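Local coordinates for protein metal-dependent hydrolase (Lactobacillus plantarum, PDB 2F6K) that probably decarboxylates 2-amino-3-carboxymuconate 6-semialdehyde, or a related compound, as a metal-dependent member of the amidohydrolase family, at residues H9-S14 and I267-L272. Numbering follows the deposited sequence.
Sequences HYLPTS and IPYTPL. With MN (manganese (II) ion), chain C.
A single backbone hydrogen bond joins the two segments: H9 N donates to I267 O at 2.8 Å, with an N-H...O angle of 163°. The peptide entering P268 is cis, and the proline ring carries its CD to 3.5 Å from H9 O. The same histidine is a metal ligand. H9 NE2 coordinates the manganese ion at 2.3 Å, alongside H7, H154 and D266 and two waters, while ND1 is hydrogen-bonded to S55 O, so both ring nitrogens are engaged and the rotation of the imidazole is fixed. This is the metal centre of an amidohydrolase-type TIM barrel: segment 9-14 follows on from the first barrel strand, and segment 267-272 belongs to the loop that follows the last, 261-262, where the barrel closes. Apolar and aromatic packing centres on Y269. Its ring lies obliquely to that of H9, planes at 86°, with Y269 CD2 3.6 Å from H9 CD2 and Y269 CE2 against H9 CB. With CG anti to the carbonyl carbon (chi1 -71°), the phenol ends against L11, whose CD1 lies 3.9 Å from Y269 CE2. A water bridges the hydroxyl and the backbone of segment 9-14, donating to Y10 O at 2.7 Å and pairing with Y269 OH at 3.0 Å. Replacing Y269 by alanine is likely to leave this water without its hydroxyl partner and to strip the H9 ring and L11 of their aromatic neighbour.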
ATOM      1  N   HIS A   9     -30.166  -4.463   4.421  1.00 28.69           N
ATOM      2  CA  HIS A   9     -29.754  -3.080   4.672  1.00 29.70           C
ATOM      3  C   HIS A   9     -30.714  -1.924   4.373  1.00 31.04           C
ATOM      4  O   HIS A   9     -31.725  -2.077   3.679  1.00 29.75           O
ATOM      5  CB  HIS A   9     -28.450  -2.802   3.919  1.00 27.77           C
ATOM      6  CG  HIS A   9     -27.364  -3.801   4.173  1.00 26.65           C
ATOM      7  ND1 HIS A   9     -26.793  -3.986   5.413  1.00 28.49           N
ATOM      8  CD2 HIS A   9     -26.723  -4.653   3.335  1.00 28.71           C
ATOM      9  CE1 HIS A   9     -25.848  -4.907   5.328  1.00 29.55           C
ATOM     10  NE2 HIS A   9     -25.784  -5.328   4.078  1.00 27.06           N
ATOM     11  N   TYR A  10     -30.357  -0.756   4.905  1.00 29.83           N
ATOM     12  CA  TYR A  10     -31.121   0.471   4.699  1.00 29.89           C
ATOM     13  C   TYR A  10     -30.117   1.592   4.444  1.00 30.31           C
ATOM     14  O   TYR A  10     -28.953   1.477   4.819  1.00 28.62           O
ATOM     15  CB  TYR A  10     -31.986   0.796   5.927  1.00 31.41           C
ATOM     16  CG  TYR A  10     -31.227   1.116   7.202  1.00 30.85           C
ATOM     17  CD1 TYR A  10     -31.317   2.375   7.794  1.00 32.69           C
ATOM     18  CD2 TYR A  10     -30.434   0.157   7.824  1.00 34.60           C
ATOM     19  CE1 TYR A  10     -30.636   2.673   8.976  1.00 30.30           C
ATOM     20  CE2 TYR A  10     -29.749   0.448   9.007  1.00 34.12           C
ATOM     21  CZ  TYR A  10     -29.857   1.705   9.575  1.00 31.67           C
ATOM     22  OH  TYR A  10     -29.189   1.988  10.743  1.00 35.32           O
ATOM     23  N   LEU A  11     -30.554   2.665   3.790  1.00 31.60           N
ATOM     24  CA  LEU A  11     -29.655   3.779   3.498  1.00 31.09           C
ATOM     25  C   LEU A  11     -30.233   5.139   3.872  1.00 31.51           C
ATOM     26  O   LEU A  11     -31.068   5.678   3.153  1.00 31.03           O
ATOM     27  CB  LEU A  11     -29.273   3.791   2.010  1.00 29.29           C
ATOM     28  CG  LEU A  11     -28.344   2.684   1.490  1.00 32.27           C
ATOM     29  CD1 LEU A  11     -29.100   1.371   1.357  1.00 28.69           C
ATOM     30  CD2 LEU A  11     -27.782   3.081   0.143  1.00 28.53           C
ATOM     31  N   PRO A  12     -29.805   5.703   5.019  1.00 32.83           N
ATOM     32  CA  PRO A  12     -30.286   7.015   5.468  1.00 33.43           C
ATOM     33  C   PRO A  12     -29.935   8.054   4.397  1.00 33.68           C
ATOM     34  O   PRO A  12     -28.922   7.924   3.701  1.00 32.06           O
ATOM     35  CB  PRO A  12     -29.499   7.247   6.760  1.00 33.99           C
ATOM     36  CG  PRO A  12     -29.324   5.865   7.300  1.00 35.49           C
ATOM     37  CD  PRO A  12     -28.947   5.082   6.046  1.00 34.04           C
ATOM     38  N   THR A  13     -30.756   9.085   4.256  1.00 34.10           N
ATOM     39  CA  THR A  13     -30.475  10.084   3.240  1.00 35.03           C
ATOM     40  C   THR A  13     -29.127  10.759   3.467  1.00 34.92           C
ATOM     41  O   THR A  13     -28.400  11.027   2.510  1.00 37.07           O
ATOM     42  CB  THR A  13     -31.592  11.143   3.171  1.00 35.23           C
ATOM     43  OG1 THR A  13     -31.891  11.605   4.489  1.00 40.97           O
ATOM     44  CG2 THR A  13     -32.847  10.548   2.555  1.00 34.29           C
ATOM     45  N   SER A  14     -28.782  11.016   4.726  1.00 33.71           N
ATOM     46  CA  SER A  14     -27.509  11.657   5.048  1.00 30.94           C
ATOM     47  C   SER A  14     -26.347  10.756   4.655  1.00 31.54           C
ATOM     48  O   SER A  14     -25.281  11.236   4.282  1.00 32.57           O
ATOM     49  CB  SER A  14     -27.422  11.972   6.547  1.00 30.97           C
ATOM     50  OG  SER A  14     -27.551  10.800   7.336  1.00 31.29           O
ATOM     51  N   ILE A 267     -30.249  -7.586   0.709  1.00 30.10           N
ATOM     52  CA  ILE A 267     -30.888  -6.584  -0.138  1.00 27.53           C
ATOM     53  C   ILE A 267     -30.607  -5.248   0.544  1.00 27.97           C
ATOM     54  O   ILE A 267     -30.421  -5.203   1.759  1.00 28.01           O
ATOM     55  CB  ILE A 267     -32.422  -6.767  -0.213  1.00 28.22           C
ATOM     56  CG1 ILE A 267     -33.026  -6.647   1.191  1.00 29.81           C
ATOM     57  CG2 ILE A 267     -32.768  -8.099  -0.844  1.00 26.30           C
ATOM     58  CD1 ILE A 267     -34.541  -6.517   1.209  1.00 26.17           C
ATOM     59  N   PRO A 268     -30.602  -4.139  -0.217  1.00 27.41           N
ATOM     60  CA  PRO A 268     -30.845  -4.105  -1.658  1.00 28.64           C
ATOM     61  C   PRO A 268     -29.563  -4.107  -2.488  1.00 30.02           C
ATOM     62  O   PRO A 268     -29.605  -3.896  -3.701  1.00 31.87           O
ATOM     63  CB  PRO A 268     -31.644  -2.822  -1.823  1.00 29.70           C
ATOM     64  CG  PRO A 268     -30.949  -1.911  -0.872  1.00 29.16           C
ATOM     65  CD  PRO A 268     -30.717  -2.785   0.356  1.00 27.20           C
ATOM     66  N   TYR A 269     -28.425  -4.350  -1.846  1.00 28.41           N
ATOM     67  CA  TYR A 269     -27.160  -4.366  -2.569  1.00 27.87           C
ATOM     68  C   TYR A 269     -27.153  -5.515  -3.557  1.00 28.35           C
ATOM     69  O   TYR A 269     -26.639  -5.382  -4.667  1.00 31.19           O
ATOM     70  CB  TYR A 269     -25.993  -4.430  -1.590  1.00 21.96           C
ATOM     71  CG  TYR A 269     -25.847  -3.124  -0.845  1.00 24.63           C
ATOM     72  CD1 TYR A 269     -24.935  -2.152  -1.266  1.00 21.51           C
ATOM     73  CD2 TYR A 269     -26.678  -2.825   0.245  1.00 21.56           C
ATOM     74  CE1 TYR A 269     -24.857  -0.910  -0.620  1.00 20.94           C
ATOM     75  CE2 TYR A 269     -26.608  -1.597   0.893  1.00 19.99           C
ATOM     76  CZ  TYR A 269     -25.700  -0.645   0.456  1.00 22.52           C
ATOM     77  OH  TYR A 269     -25.654   0.566   1.095  1.00 22.86           O
ATOM     78  N   THR A 270     -27.715  -6.647  -3.152  1.00 28.95           N
ATOM     79  CA  THR A 270     -27.849  -7.773  -4.060  1.00 27.59           C
ATOM     80  C   THR A 270     -29.226  -7.472  -4.660  1.00 29.80           C
ATOM     81  O   THR A 270     -30.187  -7.245  -3.918  1.00 29.36           O
ATOM     82  CB  THR A 270     -27.921  -9.125  -3.320  1.00 28.12           C
ATOM     83  OG1 THR A 270     -26.661  -9.406  -2.697  1.00 28.35           O
ATOM     84  CG2 THR A 270     -28.277 -10.251  -4.299  1.00 21.89           C
ATOM     85  N   PRO A 271     -29.335  -7.430  -6.002  1.00 28.98           N
ATOM     86  CA  PRO A 271     -30.620  -7.145  -6.654  1.00 27.54           C
ATOM     87  C   PRO A 271     -31.732  -7.990  -6.044  1.00 30.02           C
ATOM     88  O   PRO A 271     -31.540  -9.177  -5.771  1.00 30.91           O
ATOM     89  CB  PRO A 271     -30.360  -7.518  -8.111  1.00 26.75           C
ATOM     90  CG  PRO A 271     -28.920  -7.206  -8.287  1.00 28.36           C
ATOM     91  CD  PRO A 271     -28.294  -7.729  -7.001  1.00 29.53           C
ATOM     92  N   LEU A 272     -32.895  -7.390  -5.838  1.00 28.46           N
ATOM     93  CA  LEU A 272     -34.004  -8.123  -5.257  1.00 31.29           C
ATOM     94  C   LEU A 272     -34.327  -9.457  -5.942  1.00 34.68           C
ATOM     95  O   LEU A 272     -34.601 -10.449  -5.263  1.00 37.16           O
ATOM     96  CB  LEU A 272     -35.242  -7.231  -5.209  1.00 30.08           C
ATOM     97  CG  LEU A 272     -35.403  -6.427  -3.908  1.00 30.80           C
ATOM     98  CD1 LEU A 272     -34.198  -5.509  -3.696  1.00 32.49           C
ATOM     99  CD2 LEU A 272     -36.714  -5.627  -3.960  1.00 31.57           C
TER
HETATM  100 MN    MN C 402     -24.239  -6.734   3.176  1.00 26.54          MN
HETATM  101  O   HOH W   1     -26.661   0.416   3.910  1.00 23.43           O
HETATM  102  O   HOH W   2     -22.899  -7.750   1.942  1.00 19.83           O
HETATM  103  O   HOH W   3     -23.987  -4.966   1.718  1.00 34.63           O